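Local coordinates for protein group 3 allergen SMIPP-S Yv6023A04 (Sarcoptes scabiei type hominis, PDB 3H7O) that has the two-barrel trypsin-like fold of peptidase family S1 but, as a scabies mite inactivated protease paralogue, is probably not an active protease, at residues K5-Q10 / E58-W63; S34-L39 / S96-L101; S127-G132 / H140-A145. The protein carries 3 engineered substitutions. One frame throughout, in Å; residues are numbered along the deposited sequence.

Interactions 1 and 3 are neighbours, with centres about 8 Å apart: the hydroxyl of Y129 bonds to S59 O, linking the two barrels, and T6 OG1 bonds to S144 OG within the sheet of the C-terminal barrel. Interaction 3 is the most buried of the three, an antiparallel strand pair of that barrel extended by a lysine and a histidine that bind backbone carbonyls. Interaction 1 joins two irregular loops through one hydroxyl and an isoleucine. Interaction 2 lies farther off, its centre about 18 Å from that of interaction 1; it is partly buried, lies beside the N-terminal barrel and rests on tryptophan-proline packing. E58 and K100 bring interactions 1 and 2 into touch.

Interaction 1 (K5-Q10 / E58-W63)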
loop_
_atom_site.group_PDB
_atom_site.type_symbol
_atom_site.label_atom_id
_atom_site.label_comp_id
_atom_site.label_asym_id
_atom_site.label_seq_id
_atom_site.Cartn_x
_atom_site.Cartn_y
_atom_site.Cartn_z
ATOM N N LYS A 5 -11.652 12.623 2.342
ATOM C CA LYS A 5 -12.388 11.897 1.296
ATOM C C LYS A 5 -11.867 12.259 -0.090
ATOM O O LYS A 5 -11.636 13.432 -0.395
ATOM C CB LYS A 5 -13.889 12.204 1.360
ATOM C CG LYS A 5 -14.597 11.731 2.619
ATOM C CD LYS A 5 -16.092 12.004 2.534
ATOM C CE LYS A 5 -16.774 11.788 3.876
ATOM N NZ LYS A 5 -18.262 11.793 3.763
ATOM N N THR A 6 -11.687 11.241 -0.920
ATOM C CA THR A 6 -11.055 11.398 -2.222
ATOM C C THR A 6 -11.733 10.469 -3.226
ATOM O O THR A 6 -12.025 9.315 -2.909
ATOM C CB THR A 6 -9.541 11.071 -2.124
ATOM O OG1 THR A 6 -8.933 11.923 -1.143
ATOM C CG2 THR A 6 -8.832 11.256 -3.460
ATOM N N ASP A 7 -11.990 10.978 -4.428
ATOM C CA ASP A 7 -12.543 10.150 -5.496
ATOM C C ASP A 7 -11.466 9.243 -6.090
ATOM O O ASP A 7 -10.306 9.648 -6.221
ATOM C CB ASP A 7 -13.184 11.008 -6.586
ATOM C CG ASP A 7 -14.092 10.203 -7.497
ATOM O OD1 ASP A 7 -15.314 10.162 -7.231
ATOM O OD2 ASP A 7 -13.589 9.596 -8.465
ATOM N N ILE A 8 -11.857 8.023 -6.449
ATOM C CA ILE A 8 -10.921 7.050 -7.019
ATOM C C ILE A 8 -10.207 7.564 -8.274
ATOM O O ILE A 8 -9.055 7.214 -8.528
ATOM C CB ILE A 8 -11.582 5.643 -7.241
ATOM C CG1 ILE A 8 -10.532 4.591 -7.629
ATOM C CG2 ILE A 8 -12.711 5.706 -8.273
ATOM C CD1 ILE A 8 -9.475 4.327 -6.552
ATOM N N LYS A 9 -10.880 8.430 -9.028
ATOM C CA LYS A 9 -10.309 8.992 -10.252
ATOM C C LYS A 9 -9.088 9.894 -10.013
ATOM O O LYS A 9 -8.326 10.167 -10.944
ATOM C CB LYS A 9 -11.387 9.707 -11.074
ATOM C CG LYS A 9 -12.316 8.728 -11.796
ATOM C CD LYS A 9 -13.220 9.397 -12.823
ATOM C CE LYS A 9 -12.447 9.982 -14.017
ATOM N NZ LYS A 9 -11.576 9.015 -14.733
ATOM N N GLN A 10 -8.905 10.336 -8.767
ATOM C CA GLN A 10 -7.718 11.101 -8.366
ATOM C C GLN A 10 -6.508 10.198 -8.147
ATOM O O GLN A 10 -5.370 10.597 -8.404
ATOM C CB GLN A 10 -7.992 11.903 -7.090
ATOM C CG GLN A 10 -9.014 13.016 -7.251
ATOM C CD GLN A 10 -8.538 14.120 -8.173
ATOM O OE1 GLN A 10 -9.055 14.282 -9.280
ATOM N NE2 GLN A 10 -7.543 14.882 -7.728
ATOM N N GLU A 58 -11.424 0.394 -8.413
ATOM C CA GLU A 58 -12.374 1.405 -8.900
ATOM C C GLU A 58 -13.359 1.864 -7.822
ATOM O O GLU A 58 -14.485 2.249 -8.133
ATOM C CB GLU A 58 -13.133 0.907 -10.145
ATOM C CG GLU A 58 -12.237 0.497 -11.305
ATOM C CD GLU A 58 -12.988 0.276 -12.608
ATOM O OE1 GLU A 58 -14.236 0.323 -12.614
ATOM O OE2 GLU A 58 -12.317 0.056 -13.639
ATOM N N SER A 59 -12.917 1.851 -6.564
ATOM C CA SER A 59 -13.814 2.046 -5.427
ATOM C C SER A 59 -13.533 3.320 -4.632
ATOM O O SER A 59 -12.435 3.521 -4.118
ATOM C CB SER A 59 -13.778 0.823 -4.495
ATOM O OG SER A 59 -14.605 1.020 -3.358
ATOM N N THR A 60 -14.554 4.156 -4.508
ATOM C CA THR A 60 -14.457 5.387 -3.730
ATOM C C THR A 60 -14.919 5.140 -2.290
ATOM O O THR A 60 -14.616 5.915 -1.384
ATOM C CB THR A 60 -15.245 6.515 -4.430
ATOM O OG1 THR A 60 -14.653 6.747 -5.715
ATOM C CG2 THR A 60 -15.226 7.813 -3.624
ATOM N N ASN A 61 -15.655 4.044 -2.102
ATOM C CA ASN A 61 -16.054 3.559 -0.787
ATOM C C ASN A 61 -16.292 2.059 -0.899
ATOM O O ASN A 61 -17.099 1.622 -1.716
ATOM C CB ASN A 61 -17.309 4.284 -0.278
ATOM C CG ASN A 61 -17.748 3.801 1.099
ATOM O OD1 ASN A 61 -18.190 2.661 1.264
ATOM N ND2 ASN A 61 -17.637 4.673 2.093
ATOM N N LEU A 62 -15.577 1.277 -0.088
ATOM C CA LEU A 62 -15.581 -0.187 -0.219
ATOM C C LEU A 62 -16.971 -0.824 -0.142
ATOM O O LEU A 62 -17.211 -1.888 -0.732
ATOM C CB LEU A 62 -14.632 -0.825 0.800
ATOM C CG LEU A 62 -13.142 -0.489 0.663
ATOM C CD1 LEU A 62 -12.315 -1.304 1.647
ATOM C CD2 LEU A 62 -12.648 -0.714 -0.768
ATOM N N TRP A 63 -17.882 -0.162 0.572
ATOM C CA TRP A 63 -19.268 -0.613 0.693
ATOM C C TRP A 63 -20.193 0.069 -0.314
ATOM O O TRP A 63 -20.894 -0.599 -1.078
ATOM C CB TRP A 63 -19.801 -0.355 2.106
ATOM C CG TRP A 63 -19.206 -1.215 3.185
ATOM C CD1 TRP A 63 -18.340 -2.262 3.030
ATOM C CD2 TRP A 63 -19.471 -1.120 4.589
ATOM N NE1 TRP A 63 -18.033 -2.808 4.253
ATOM C CE2 TRP A 63 -18.718 -2.129 5.227
ATOM C CE3 TRP A 63 -20.270 -0.274 5.373
ATOM C CZ2 TRP A 63 -18.738 -2.318 6.612
ATOM C CZ3 TRP A 63 -20.291 -0.461 6.751
ATOM C CH2 TRP A 63 -19.529 -1.476 7.354
#
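I8 and T60 mark the closest approach of two irregular loops, their CA atoms 5.1 Å apart, with I8 to Q10 in helical backbone angles and no strand pairing between them. A single bond joins the loops: I8 N donates to T60 OG1 over 3.2 Å and nearly straight, at 164°. T60 reaches it because OG1 stands beside its own backbone N, anti to the carbonyl carbon (chi1 -62°), which sends the methyl CG2 the other way, against T6 O at 3.6 Å. One threonine thus offers an acceptor to I8 and a methyl to T6. I8 leans over the partner loop: its CG2 lies 3.4 Å from T60 OG1, while CG1 rests against S59 N at 3.8 Å. An isoleucine suits the place, since the buried side chain also touches L142 and T14 of strand 14-19. D7 OD2 accepts from K9 N at 3.0 Å in an Asx turn that shapes the chain just where I8 presents its N-H. The buried E58 O has no polar partner, and I8 CG2 lies 3.9 Å from it. The I8-T60 bond is thus the one direct polar link, with L142 bridging T6 and T60 through its backbone; the hydrocarbon branches rest mainly on polar atoms by van der Waals contact.

Interaction 2 (S34-L39 / S96-L101); sequences SQWFVL and SRPLKL
W36 and Q35 both turn their side chains onto P98. In W36, CG sits beside the backbone N (chi1 -65°), which lays the indole alongside P98, with its six-membered ring against the proline; in Q35, CG takes the place between N and carbonyl carbon (chi1 69°), and the extended chain beyond it runs alongside the same proline. P98 CB lies over the six-membered ring of W36, 3.8 Å from its centroid and 11° off the normal, a good CH-pi contact. Proline fits here because its rigid, puckered ring offers several C-H groups to one aromatic face. Q35 CG lies over the same face, at the five-membered ring by CD1 and NE1, and Q35 OE1 reaches P98 CB at 3.5 Å. At the edge of the indole, CZ3 meets S96 O at 3.5 Å. The polar link is L99 N to Q35 O, 2.8 Å, in the carbonyl plane on a lone pair. Further along, L101 CD1 covers Q35 N at 3.6 Å, and L99 CD1 meets V38 CG2 at 4.1 Å. K228, at the C-terminus, makes a cation-pi contact with W36. Segment 96-101 follows strand 91-95, the partner of strand 37-40, so this is the rim of the N-terminal six-stranded barrel of the trypsin fold, where the chain sets off toward the second barrel.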
loop_
_atom_site.group_PDB
_atom_site.type_symbol
_atom_site.label_atom_id
_atom_site.label_comp_id
_atom_site.label_asym_id
_atom_site.label_seq_id
_atom_site.Cartn_x
_atom_site.Cartn_y
_atom_site.Cartn_z
ATOM N N SER A 34 -0.080 -3.188 -13.262
ATOM C CA SER A 34 -0.618 -3.460 -14.598
ATOM C C SER A 34 -1.897 -4.282 -14.415
ATOM O O SER A 34 -2.309 -4.540 -13.282
ATOM C CB SER A 34 0.391 -4.226 -15.463
ATOM O OG SER A 34 0.501 -5.576 -15.048
ATOM N N GLN A 35 -2.512 -4.714 -15.513
ATOM C CA GLN A 35 -3.723 -5.547 -15.427
ATOM C C GLN A 35 -3.459 -6.900 -14.760
ATOM O O GLN A 35 -4.390 -7.563 -14.303
ATOM C CB GLN A 35 -4.354 -5.751 -16.810
ATOM C CG GLN A 35 -3.528 -6.625 -17.753
ATOM C CD GLN A 35 -4.157 -6.789 -19.124
ATOM O OE1 GLN A 35 -5.378 -6.831 -19.264
ATOM N NE2 GLN A 35 -3.316 -6.898 -20.144
ATOM N N TRP A 36 -2.189 -7.297 -14.700
ATOM C CA TRP A 36 -1.806 -8.606 -14.176
ATOM C C TRP A 36 -1.238 -8.598 -12.752
ATOM O O TRP A 36 -1.239 -9.637 -12.089
ATOM C CB TRP A 36 -0.789 -9.277 -15.106
ATOM C CG TRP A 36 -1.316 -9.623 -16.471
ATOM C CD1 TRP A 36 -0.900 -9.104 -17.666
ATOM C CD2 TRP A 36 -2.341 -10.578 -16.784
ATOM N NE1 TRP A 36 -1.603 -9.673 -18.702
ATOM C CE2 TRP A 36 -2.494 -10.580 -18.189
ATOM C CE3 TRP A 36 -3.147 -11.432 -16.014
ATOM C CZ2 TRP A 36 -3.422 -11.400 -18.842
ATOM C CZ3 TRP A 36 -4.065 -12.248 -16.662
ATOM C CH2 TRP A 36 -4.196 -12.224 -18.064
ATOM N N PHE A 37 -0.737 -7.449 -12.295
ATOM C CA PHE A 37 -0.003 -7.389 -11.027
ATOM C C PHE A 37 -0.405 -6.238 -10.110
ATOM O O PHE A 37 -0.617 -5.107 -10.558
ATOM C CB PHE A 37 1.514 -7.327 -11.278
ATOM C CG PHE A 37 2.067 -8.523 -12.011
ATOM C CD1 PHE A 37 2.354 -9.705 -11.330
ATOM C CD2 PHE A 37 2.321 -8.459 -13.379
ATOM C CE1 PHE A 37 2.871 -10.808 -12.004
ATOM C CE2 PHE A 37 2.837 -9.558 -14.063
ATOM C CZ PHE A 37 3.112 -10.736 -13.373
ATOM N N VAL A 38 -0.492 -6.543 -8.818
ATOM C CA VAL A 38 -0.743 -5.542 -7.784
ATOM C C VAL A 38 0.366 -5.564 -6.733
ATOM O O VAL A 38 0.776 -6.635 -6.278
ATOM C CB VAL A 38 -2.129 -5.746 -7.105
ATOM C CG1 VAL A 38 -2.238 -4.934 -5.802
ATOM C CG2 VAL A 38 -3.255 -5.365 -8.064
ATOM N N LEU A 39 0.837 -4.377 -6.351
ATOM C CA LEU A 39 1.866 -4.227 -5.324
ATOM C C LEU A 39 1.228 -3.904 -3.974
ATOM O O LEU A 39 0.423 -2.977 -3.867
ATOM C CB LEU A 39 2.858 -3.123 -5.714
ATOM C CG LEU A 39 4.166 -2.990 -4.920
ATOM C CD1 LEU A 39 5.091 -4.167 -5.191
ATOM C CD2 LEU A 39 4.865 -1.687 -5.266
ATOM N N SER A 96 -4.624 -14.432 -12.475
ATOM C CA SER A 96 -4.842 -15.352 -13.591
ATOM C C SER A 96 -5.888 -14.798 -14.560
ATOM O O SER A 96 -5.881 -15.125 -15.750
ATOM C CB SER A 96 -5.256 -16.736 -13.085
ATOM O OG SER A 96 -6.497 -16.681 -12.404
ATOM N N ARG A 97 -6.788 -13.972 -14.028
ATOM C CA ARG A 97 -7.771 -13.230 -14.809
ATOM C C ARG A 97 -7.456 -11.753 -14.578
ATOM O O ARG A 97 -7.388 -11.309 -13.428
ATOM C CB ARG A 97 -9.189 -13.571 -14.335
ATOM C CG ARG A 97 -10.334 -13.000 -15.174
ATOM C CD ARG A 97 -10.888 -11.687 -14.614
ATOM N NE ARG A 97 -12.086 -11.287 -15.348
ATOM C CZ ARG A 97 -12.085 -10.511 -16.428
ATOM N NH1 ARG A 97 -10.945 -10.016 -16.905
ATOM N NH2 ARG A 97 -13.230 -10.228 -17.034
ATOM N N PRO A 98 -7.248 -10.985 -15.666
ATOM C CA PRO A 98 -6.712 -9.629 -15.494
ATOM C C PRO A 98 -7.724 -8.631 -14.942
ATOM O O PRO A 98 -8.928 -8.823 -15.103
ATOM C CB PRO A 98 -6.303 -9.230 -16.913
ATOM C CG PRO A 98 -7.208 -10.008 -17.801
ATOM C CD PRO A 98 -7.523 -11.300 -17.082
ATOM N N LEU A 99 -7.227 -7.580 -14.290
ATOM C CA LEU A 99 -8.070 -6.450 -13.901
ATOM C C LEU A 99 -8.627 -5.798 -15.160
ATOM O O LEU A 99 -7.907 -5.653 -16.153
ATOM C CB LEU A 99 -7.262 -5.413 -13.116
ATOM C CG LEU A 99 -6.532 -5.823 -11.832
ATOM C CD1 LEU A 99 -5.576 -4.719 -11.385
ATOM C CD2 LEU A 99 -7.515 -6.176 -10.719
ATOM N N LYS A 100 -9.904 -5.427 -15.120
ATOM C CA LYS A 100 -10.548 -4.723 -16.227
ATOM C C LYS A 100 -10.252 -3.225 -16.142
ATOM O O LYS A 100 -11.113 -2.424 -15.747
ATOM C CB LYS A 100 -12.063 -4.967 -16.219
ATOM C CG LYS A 100 -12.482 -6.401 -16.495
ATOM C CD LYS A 100 -13.993 -6.524 -16.653
ATOM C CE LYS A 100 -14.464 -6.008 -18.008
ATOM N NZ LYS A 100 -15.873 -6.400 -18.292
ATOM N N LEU A 101 -9.030 -2.851 -16.511
ATOM C CA LEU A 101 -8.599 -1.458 -16.441
ATOM C C LEU A 101 -9.330 -0.620 -17.485
ATOM O O LEU A 101 -9.429 -1.005 -18.652
ATOM C CB LEU A 101 -7.084 -1.344 -16.623
ATOM C CG LEU A 101 -6.173 -2.188 -15.724
ATOM C CD1 LEU A 101 -4.715 -1.963 -16.094
ATOM C CD2 LEU A 101 -6.401 -1.890 -14.247
#

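Interaction 3 (S127-G132 / H140-A145); sequences SGYGDG and HDLKSA
K143 and G128 exchange two backbone bonds, K143 N to G128 O at 2.8 Å and G128 N to K143 O at 3.0 Å, which make them a hydrogen-bonded antiparallel pair. The K143 side chain then doubles back, bent at chi3 and chi4 (both -81°), and its ammonium group finds main-chain oxygens: D141 O at 2.7 Å, met on a lone pair, and Y129 O at 3.2 Å, approached from well above the carbonyl plane. D139 O is a third acceptor. A lysine can do this because a flexible chain brings several N-H groups to these three carbonyls, gathered near the end of the strand pair. Beyond the paired strands, where the two segments lead into the connecting loop, H140 NE2 donates to G132 O at 3.0 Å; the oxygen lies near the plane of the imidazole, whose other nitrogen, ND1, bonds D136 O. W63 stacks on the same ring. G130 adopts a positive phi (70°), natural for glycine. On the other side of the paired backbones from the K143 side chain, L142 CD1 lies over the Y129 ring, 4.1 Å from its centroid, and L142 CB meets CE1 of that ring at 3.6 Å. S127 and S144 form the adjoining non-hydrogen-bonded pair, their CB atoms 4.0 Å apart, with S127 OG bonded to T14. The pair belongs to the C-terminal barrel: strand 123-128 lies between 143-150 and 186-189, and 143-150 also pairs with 4-5 and 168-172.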
loop_
_atom_site.group_PDB
_atom_site.type_symbol
_atom_site.label_atom_id
_atom_site.label_comp_id
_atom_site.label_asym_id
_atom_site.label_seq_id
_atom_site.Cartn_x
_atom_site.Cartn_y
_atom_site.Cartn_z
ATOM N N SER A 127 -2.815 7.088 -0.352
ATOM C CA SER A 127 -4.253 6.855 -0.500
ATOM C C SER A 127 -4.628 5.440 -0.067
ATOM O O SER A 127 -3.833 4.504 -0.202
ATOM C CB SER A 127 -4.707 7.119 -1.941
ATOM O OG SER A 127 -4.056 6.240 -2.846
ATOM N N GLY A 128 -5.841 5.293 0.454
ATOM C CA GLY A 128 -6.312 4.012 0.961
ATOM C C GLY A 128 -7.555 4.141 1.821
ATOM O O GLY A 128 -8.192 5.195 1.858
ATOM N N TYR A 129 -7.868 3.065 2.542
ATOM C CA TYR A 129 -9.195 2.871 3.120
ATOM C C TYR A 129 -9.212 2.709 4.635
ATOM O O TYR A 129 -10.281 2.700 5.241
ATOM C CB TYR A 129 -9.869 1.663 2.458
ATOM C CG TYR A 129 -10.003 1.804 0.958
ATOM C CD1 TYR A 129 -11.080 2.491 0.401
ATOM C CD2 TYR A 129 -9.045 1.260 0.094
ATOM C CE1 TYR A 129 -11.208 2.631 -0.978
ATOM C CE2 TYR A 129 -9.169 1.388 -1.291
ATOM C CZ TYR A 129 -10.252 2.079 -1.815
ATOM O OH TYR A 129 -10.387 2.226 -3.173
ATOM N N GLY A 130 -8.035 2.574 5.242
ATOM C CA GLY A 130 -7.942 2.375 6.689
ATOM C C GLY A 130 -8.437 1.004 7.109
ATOM O O GLY A 130 -8.463 0.070 6.299
ATOM N N ASP A 131 -8.832 0.888 8.376
ATOM C CA ASP A 131 -9.311 -0.372 8.946
ATOM C C ASP A 131 -10.684 -0.752 8.411
ATOM O O ASP A 131 -11.582 0.093 8.319
ATOM C CB ASP A 131 -9.362 -0.288 10.476
ATOM C CG ASP A 131 -7.986 -0.316 11.114
ATOM O OD1 ASP A 131 -7.032 -0.808 10.473
ATOM O OD2 ASP A 131 -7.865 0.144 12.272
ATOM N N GLY A 132 -10.843 -2.032 8.083
ATOM C CA GLY A 132 -12.077 -2.535 7.489
ATOM C C GLY A 132 -13.086 -3.167 8.431
ATOM O O GLY A 132 -14.246 -3.356 8.059
ATOM N N HIS A 140 -15.175 3.519 5.533
ATOM C CA HIS A 140 -14.782 2.746 4.358
ATOM C C HIS A 140 -14.591 3.603 3.108
ATOM O O HIS A 140 -14.441 3.069 2.012
ATOM C CB HIS A 140 -15.781 1.606 4.114
ATOM C CG HIS A 140 -15.833 0.616 5.235
ATOM N ND1 HIS A 140 -16.574 0.825 6.377
ATOM C CD2 HIS A 140 -15.215 -0.577 5.401
ATOM C CE1 HIS A 140 -16.411 -0.194 7.200
ATOM N NE2 HIS A 140 -15.597 -1.063 6.629
ATOM N N ASP A 141 -14.583 4.926 3.284
ATOM C CA ASP A 141 -14.294 5.856 2.192
ATOM C C ASP A 141 -12.844 5.744 1.750
ATOM O O ASP A 141 -11.954 5.514 2.572
ATOM C CB ASP A 141 -14.515 7.306 2.634
ATOM C CG ASP A 141 -15.979 7.698 2.690
ATOM O OD1 ASP A 141 -16.794 7.173 1.903
ATOM O OD2 ASP A 141 -16.304 8.558 3.523
ATOM N N LEU A 142 -12.611 5.934 0.456
ATOM C CA LEU A 142 -11.267 6.197 -0.041
ATOM C C LEU A 142 -10.806 7.543 0.507
ATOM O O LEU A 142 -11.507 8.550 0.380
ATOM C CB LEU A 142 -11.236 6.217 -1.571
ATOM C CG LEU A 142 -9.899 6.566 -2.239
ATOM C CD1 LEU A 142 -8.835 5.511 -1.962
ATOM C CD2 LEU A 142 -10.098 6.733 -3.729
ATOM N N LYS A 143 -9.635 7.542 1.132
ATOM C CA LYS A 143 -9.054 8.754 1.698
ATOM C C LYS A 143 -7.664 8.958 1.113
ATOM O O LYS A 143 -7.005 7.992 0.717
ATOM C CB LYS A 143 -8.974 8.651 3.228
ATOM C CG LYS A 143 -10.326 8.516 3.937
ATOM C CD LYS A 143 -10.175 7.936 5.352
ATOM C CE LYS A 143 -10.044 6.399 5.337
ATOM N NZ LYS A 143 -11.366 5.696 5.204
ATOM N N SER A 144 -7.228 10.212 1.040
ATOM C CA SER A 144 -5.844 10.508 0.674
ATOM C C SER A 144 -5.287 11.625 1.557
ATOM O O SER A 144 -6.043 12.419 2.114
ATOM C CB SER A 144 -5.715 10.855 -0.812
ATOM O OG SER A 144 -6.309 12.104 -1.104
ATOM N N ALA A 145 -3.965 11.657 1.697
ATOM C CA ALA A 145 -3.290 12.667 2.513
ATOM C C ALA A 145 -1.919 12.992 1.943
ATOM O O ALA A 145 -1.185 12.095 1.520
ATOM C CB ALA A 145 -3.157 12.184 3.954
#